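Side-chain contacts in transcription factor cep-1 (Caenorhabditis elegans, PDB 1T4W), which activates transcription from the DNA consensus sequence that p53 binds, promotes apoptosis under genotoxic stress and has a role in meiotic chromosome segregation: residues 10-15 and 38-43; 67-70 and 76-79. All blocks are in the same frame, centred on the assembly; numbering follows the deposited sequence.

Both contacts belong to the p53-like DNA-binding domain of the protein, on opposite sides of its centre. Interaction 1 packs the short helix 10-13 on strand 39-46 of the four-stranded antiparallel sheet; interaction 2 ties together the loops that flank helix 71-74, after strand 57-65 of the seven-stranded mixed sheet. Their centres lie about 27 Å apart and their nearest atoms about 13 Å, so neither touches the other. Along the chain they follow in series. Their chemistry differs: the first is apolar and largely buried, the second a single side-chain hydrogen bond. Neither is part of the zinc site formed by Cys85, His88, Cys139 and Cys143.

Interaction 1: 10-15 and 38-43; sequences KQKVAK and LVPIQV
Lys12 and Val13, neighbours on helix 10-13, meet the ring of Pro40 from two directions. Val13 reaches it with one branch: CG2 lies 3.9 Å from Pro40 CG and 4.2 Å from Pro40 CD. CG1 of this valine stands anti to the backbone N (chi1 174°), which leaves CG2 beside that N and facing the proline. Lys12 comes with the far part of its chain, CE packing 3.7 Å from both CB and CG of Pro40. Its CG is anti to the carbonyl carbon, and a bend at chi3 (-57°) turns the end of the chain across the ring, so that methylene rather than ammonium makes the closest touch. Lys12 NZ ends 4.3 Å from Pro40 CB, at the exposed margin of the contact. The Pro40 CG corner is thus shared by a valine methyl and a lysine methylene. Met19 of strand 19-23 touches both Val13 and Pro40 and extends the apolar patch, while Pro40, which has no N-H to give, pairs through its carbonyl with Leu9, just ahead of the helix. The helix that follows edge strand 3-8 is thereby laid against the adjacent strand 39-46. The contact rests on van der Waals packing: Val13 and Pro40 shield one another, and Lys12 lends its hydrocarbon while keeping its charge at the surface.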
loop_
_atom_site.group_PDB
_atom_site.type_symbol
_atom_site.label_atom_id
_atom_site.label_comp_id
_atom_site.label_asym_id
_atom_site.label_seq_id
_atom_site.Cartn_x
_atom_site.Cartn_y
_atom_site.Cartn_z
ATOM N N LYS A 10 10.764 -8.864 -3.608
ATOM C CA LYS A 10 11.819 -8.547 -4.555
ATOM C C LYS A 10 12.146 -9.570 -5.621
ATOM O O LYS A 10 12.334 -9.216 -6.784
ATOM C CB LYS A 10 13.088 -8.162 -3.792
ATOM C CG LYS A 10 12.952 -6.831 -3.060
ATOM C CD LYS A 10 12.365 -5.757 -3.988
ATOM C CE LYS A 10 13.210 -5.581 -5.266
ATOM N NZ LYS A 10 12.402 -5.308 -6.499
ATOM N N GLN A 11 12.211 -10.836 -5.238
ATOM C CA GLN A 11 12.520 -11.882 -6.197
ATOM C C GLN A 11 11.717 -11.669 -7.469
ATOM O O GLN A 11 12.275 -11.511 -8.550
ATOM C CB GLN A 11 12.188 -13.268 -5.624
ATOM C CG GLN A 11 12.985 -13.680 -4.390
ATOM C CD GLN A 11 12.473 -13.055 -3.100
ATOM O OE1 GLN A 11 12.626 -11.851 -2.865
ATOM N NE2 GLN A 11 11.859 -13.877 -2.252
ATOM N N LYS A 12 10.400 -11.646 -7.337
ATOM C CA LYS A 12 9.539 -11.482 -8.498
ATOM C C LYS A 12 9.553 -10.093 -9.120
ATOM O O LYS A 12 9.574 -9.952 -10.339
ATOM C CB LYS A 12 8.111 -11.864 -8.131
ATOM C CG LYS A 12 8.006 -13.220 -7.466
ATOM C CD LYS A 12 6.642 -13.838 -7.720
ATOM C CE LYS A 12 5.515 -12.939 -7.245
ATOM N NZ LYS A 12 4.196 -13.441 -7.720
ATOM N N VAL A 13 9.554 -9.060 -8.294
ATOM C CA VAL A 13 9.542 -7.703 -8.818
ATOM C C VAL A 13 10.814 -7.317 -9.584
ATOM O O VAL A 13 10.747 -6.616 -10.591
ATOM C CB VAL A 13 9.277 -6.695 -7.675
ATOM C CG1 VAL A 13 9.420 -5.249 -8.175
ATOM C CG2 VAL A 13 7.869 -6.930 -7.125
ATOM N N ALA A 14 11.954 -7.804 -9.106
ATOM C CA ALA A 14 13.274 -7.537 -9.678
ATOM C C ALA A 14 13.388 -7.132 -11.158
ATOM O O ALA A 14 13.912 -6.061 -11.462
ATOM C CB ALA A 14 14.194 -8.729 -9.401
ATOM N N LYS A 15 12.918 -7.972 -12.076
ATOM C CA LYS A 15 13.018 -7.649 -13.505
ATOM C C LYS A 15 11.692 -7.630 -14.247
ATOM O O LYS A 15 11.666 -7.716 -15.473
ATOM C CB LYS A 15 13.961 -8.635 -14.198
ATOM C CG LYS A 15 15.351 -8.686 -13.574
ATOM C CD LYS A 15 16.328 -9.436 -14.452
ATOM C CE LYS A 15 17.739 -9.382 -13.883
ATOM N NZ LYS A 15 18.725 -9.998 -14.818
ATOM N N LEU A 38 -0.898 -8.085 -10.368
ATOM C CA LEU A 38 -0.711 -8.550 -8.993
ATOM C C LEU A 38 0.646 -8.154 -8.456
ATOM O O LEU A 38 1.676 -8.601 -8.959
ATOM C CB LEU A 38 -0.868 -10.072 -8.917
ATOM C CG LEU A 38 -2.276 -10.547 -9.301
ATOM C CD1 LEU A 38 -2.284 -12.060 -9.497
ATOM C CD2 LEU A 38 -3.261 -10.123 -8.229
ATOM N N VAL A 39 0.651 -7.283 -7.454
ATOM C CA VAL A 39 1.905 -6.856 -6.854
ATOM C C VAL A 39 2.063 -7.663 -5.558
ATOM O O VAL A 39 1.234 -7.580 -4.659
ATOM C CB VAL A 39 1.909 -5.356 -6.505
ATOM C CG1 VAL A 39 3.262 -4.973 -5.932
ATOM C CG2 VAL A 39 1.584 -4.517 -7.734
ATOM N N PRO A 40 3.139 -8.454 -5.460
ATOM C CA PRO A 40 3.427 -9.289 -4.286
ATOM C C PRO A 40 3.995 -8.479 -3.116
ATOM O O PRO A 40 5.111 -7.973 -3.174
ATOM C CB PRO A 40 4.420 -10.323 -4.830
ATOM C CG PRO A 40 5.197 -9.522 -5.860
ATOM C CD PRO A 40 4.129 -8.668 -6.544
ATOM N N ILE A 41 3.200 -8.349 -2.064
ATOM C CA ILE A 41 3.596 -7.590 -0.878
ATOM C C ILE A 41 3.929 -8.520 0.294
ATOM O O ILE A 41 3.327 -9.594 0.463
ATOM C CB ILE A 41 2.451 -6.657 -0.371
ATOM C CG1 ILE A 41 2.015 -5.673 -1.469
ATOM C CG2 ILE A 41 2.895 -5.925 0.937
ATOM C CD1 ILE A 41 3.105 -4.665 -1.904
ATOM N N GLN A 42 4.903 -8.111 1.088
ATOM C CA GLN A 42 5.241 -8.866 2.291
ATOM C C GLN A 42 5.317 -7.863 3.430
ATOM O O GLN A 42 6.100 -6.920 3.361
ATOM C CB GLN A 42 6.601 -9.547 2.165
ATOM C CG GLN A 42 6.671 -10.568 1.046
ATOM C CD GLN A 42 7.806 -11.548 1.252
ATOM O OE1 GLN A 42 8.951 -11.149 1.487
ATOM N NE2 GLN A 42 7.495 -12.839 1.173
ATOM N N VAL A 43 4.489 -8.040 4.453
ATOM C CA VAL A 43 4.531 -7.148 5.614
ATOM C C VAL A 43 5.186 -7.941 6.758
ATOM O O VAL A 43 4.758 -9.044 7.070
ATOM C CB VAL A 43 3.111 -6.691 6.044
ATOM C CG1 VAL A 43 3.201 -5.804 7.319
ATOM C CG2 VAL A 43 2.437 -5.901 4.888
#

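Interaction 2: 67-70 and 76-79; sequences KKEN and RNPR
Glu69 and Asn77 both hold CG anti to the backbone N (chi1 173° and 172°), and both side chains leave the backbone toward the opposite segment; the glutamate stays extended beyond CG, which carries its carboxylate across to the amide. There Asn77 ND2 donates to Glu69 OE1 over 3.1 Å in a nearly straight bond (169° at the hydrogen). The acceptor lies in the asparagine's amide plane, and OE1 is approached from its syn side, though somewhat out of the carboxylate plane. Carboxylate and amide are turned well out of each other's plane, and the other oxygen, Glu69 OE2, stays 3.8 Å from Asn77 ND2, so one oxygen carries the bond. The other end of the amide is also engaged: Asn77 OD1 accepts from Arg79 N at 2.9 Å, closing an Asx turn around Pro78, with the donor above the carbonyl plane. With ND2 giving and OD1 accepting, the two bonds agree on which end of the amide is which and probably limit its rotation. Replacing this asparagine with an alanine is likely to leave Glu69 OE1 without its amide donor and Arg79 N without its Asx-turn acceptor, and the turn freer to shift. The arginine's guanidinium makes no salt bridge with the glutamate, Arg79 NH2 lying 6.6 Å from Glu69 OE2. The bond spans the two ends of helix 71-74, whose Ala74 touches Glu69. Behind it, Asn77 O accepts from Arg61 of strand 57-65, and Arg76 forms salt bridges with Glu72 of the helix and with Glu166 at the start of strand 166-177.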
loop_
_atom_site.group_PDB
_atom_site.type_symbol
_atom_site.label_atom_id
_atom_site.label_comp_id
_atom_site.label_asym_id
_atom_site.label_seq_id
_atom_site.Cartn_x
_atom_site.Cartn_y
_atom_site.Cartn_z
ATOM N N LYS A 67 1.716 18.236 0.082
ATOM C CA LYS A 67 2.510 19.083 0.964
ATOM C C LYS A 67 1.662 19.687 2.078
ATOM O O LYS A 67 2.154 19.930 3.177
ATOM C CB LYS A 67 3.173 20.203 0.157
ATOM C CG LYS A 67 4.014 19.713 -1.025
ATOM C CD LYS A 67 3.164 19.005 -2.080
ATOM C CE LYS A 67 4.015 18.435 -3.197
ATOM N NZ LYS A 67 3.192 17.628 -4.142
ATOM N N LYS A 68 0.384 19.911 1.794
ATOM C CA LYS A 68 -0.527 20.506 2.765
ATOM C C LYS A 68 -1.032 19.548 3.851
ATOM O O LYS A 68 -1.373 19.977 4.956
ATOM C CB LYS A 68 -1.708 21.151 2.029
ATOM C CG LYS A 68 -1.285 22.235 1.036
ATOM C CD LYS A 68 -0.468 23.325 1.724
ATOM C CE LYS A 68 0.063 24.345 0.730
ATOM N NZ LYS A 68 0.825 25.429 1.410
ATOM N N GLU A 69 -1.087 18.257 3.541
ATOM C CA GLU A 69 -1.529 17.266 4.521
ATOM C C GLU A 69 -0.539 16.112 4.486
ATOM O O GLU A 69 -0.642 15.229 3.635
ATOM C CB GLU A 69 -2.943 16.771 4.195
ATOM C CG GLU A 69 -3.420 15.612 5.061
ATOM C CD GLU A 69 -4.883 15.251 4.825
ATOM O OE1 GLU A 69 -5.188 14.039 4.731
ATOM O OE2 GLU A 69 -5.728 16.173 4.742
ATOM N N ASN A 70 0.416 16.137 5.414
ATOM C CA ASN A 70 1.464 15.127 5.500
ATOM C C ASN A 70 1.034 13.674 5.660
ATOM O O ASN A 70 -0.099 13.360 6.043
ATOM C CB ASN A 70 2.463 15.505 6.590
ATOM C CG ASN A 70 3.268 16.727 6.216
ATOM O OD1 ASN A 70 4.189 17.128 6.927
ATOM N ND2 ASN A 70 2.922 17.331 5.084
ATOM N N ARG A 76 -4.111 8.138 8.456
ATOM C CA ARG A 76 -5.069 7.846 9.511
ATOM C C ARG A 76 -6.370 8.671 9.362
ATOM O O ARG A 76 -7.269 8.590 10.185
ATOM C CB ARG A 76 -4.414 8.078 10.879
ATOM C CG ARG A 76 -3.239 7.121 11.191
ATOM C CD ARG A 76 -2.600 7.422 12.559
ATOM N NE ARG A 76 -1.402 6.599 12.760
ATOM C CZ ARG A 76 -0.179 6.977 12.406
ATOM N NH1 ARG A 76 0.009 8.171 11.857
ATOM N NH2 ARG A 76 0.853 6.145 12.536
ATOM N N ASN A 77 -6.450 9.455 8.297
ATOM C CA ASN A 77 -7.626 10.288 7.999
ATOM C C ASN A 77 -8.616 9.444 7.198
ATOM O O ASN A 77 -8.319 9.031 6.081
ATOM C CB ASN A 77 -7.170 11.501 7.183
ATOM C CG ASN A 77 -8.328 12.333 6.652
ATOM O OD1 ASN A 77 -9.464 12.127 7.020
ATOM N ND2 ASN A 77 -8.023 13.281 5.778
ATOM N N PRO A 78 -9.824 9.197 7.740
ATOM C CA PRO A 78 -10.772 8.379 6.977
ATOM C C PRO A 78 -11.243 8.966 5.652
ATOM O O PRO A 78 -11.843 8.263 4.842
ATOM C CB PRO A 78 -11.916 8.159 7.965
ATOM C CG PRO A 78 -11.891 9.388 8.799
ATOM C CD PRO A 78 -10.409 9.643 9.016
ATOM N N ARG A 79 -10.943 10.238 5.414
ATOM C CA ARG A 79 -11.378 10.881 4.176
ATOM C C ARG A 79 -10.295 10.973 3.102
ATOM O O ARG A 79 -10.506 11.596 2.067
ATOM C CB ARG A 79 -11.885 12.301 4.484
ATOM C CG ARG A 79 -13.190 12.360 5.301
ATOM C CD ARG A 79 -13.390 13.757 5.897
ATOM N NE ARG A 79 -12.224 14.187 6.678
ATOM C CZ ARG A 79 -11.866 13.674 7.857
ATOM N NH1 ARG A 79 -12.587 12.706 8.418
ATOM N NH2 ARG A 79 -10.774 14.115 8.473
#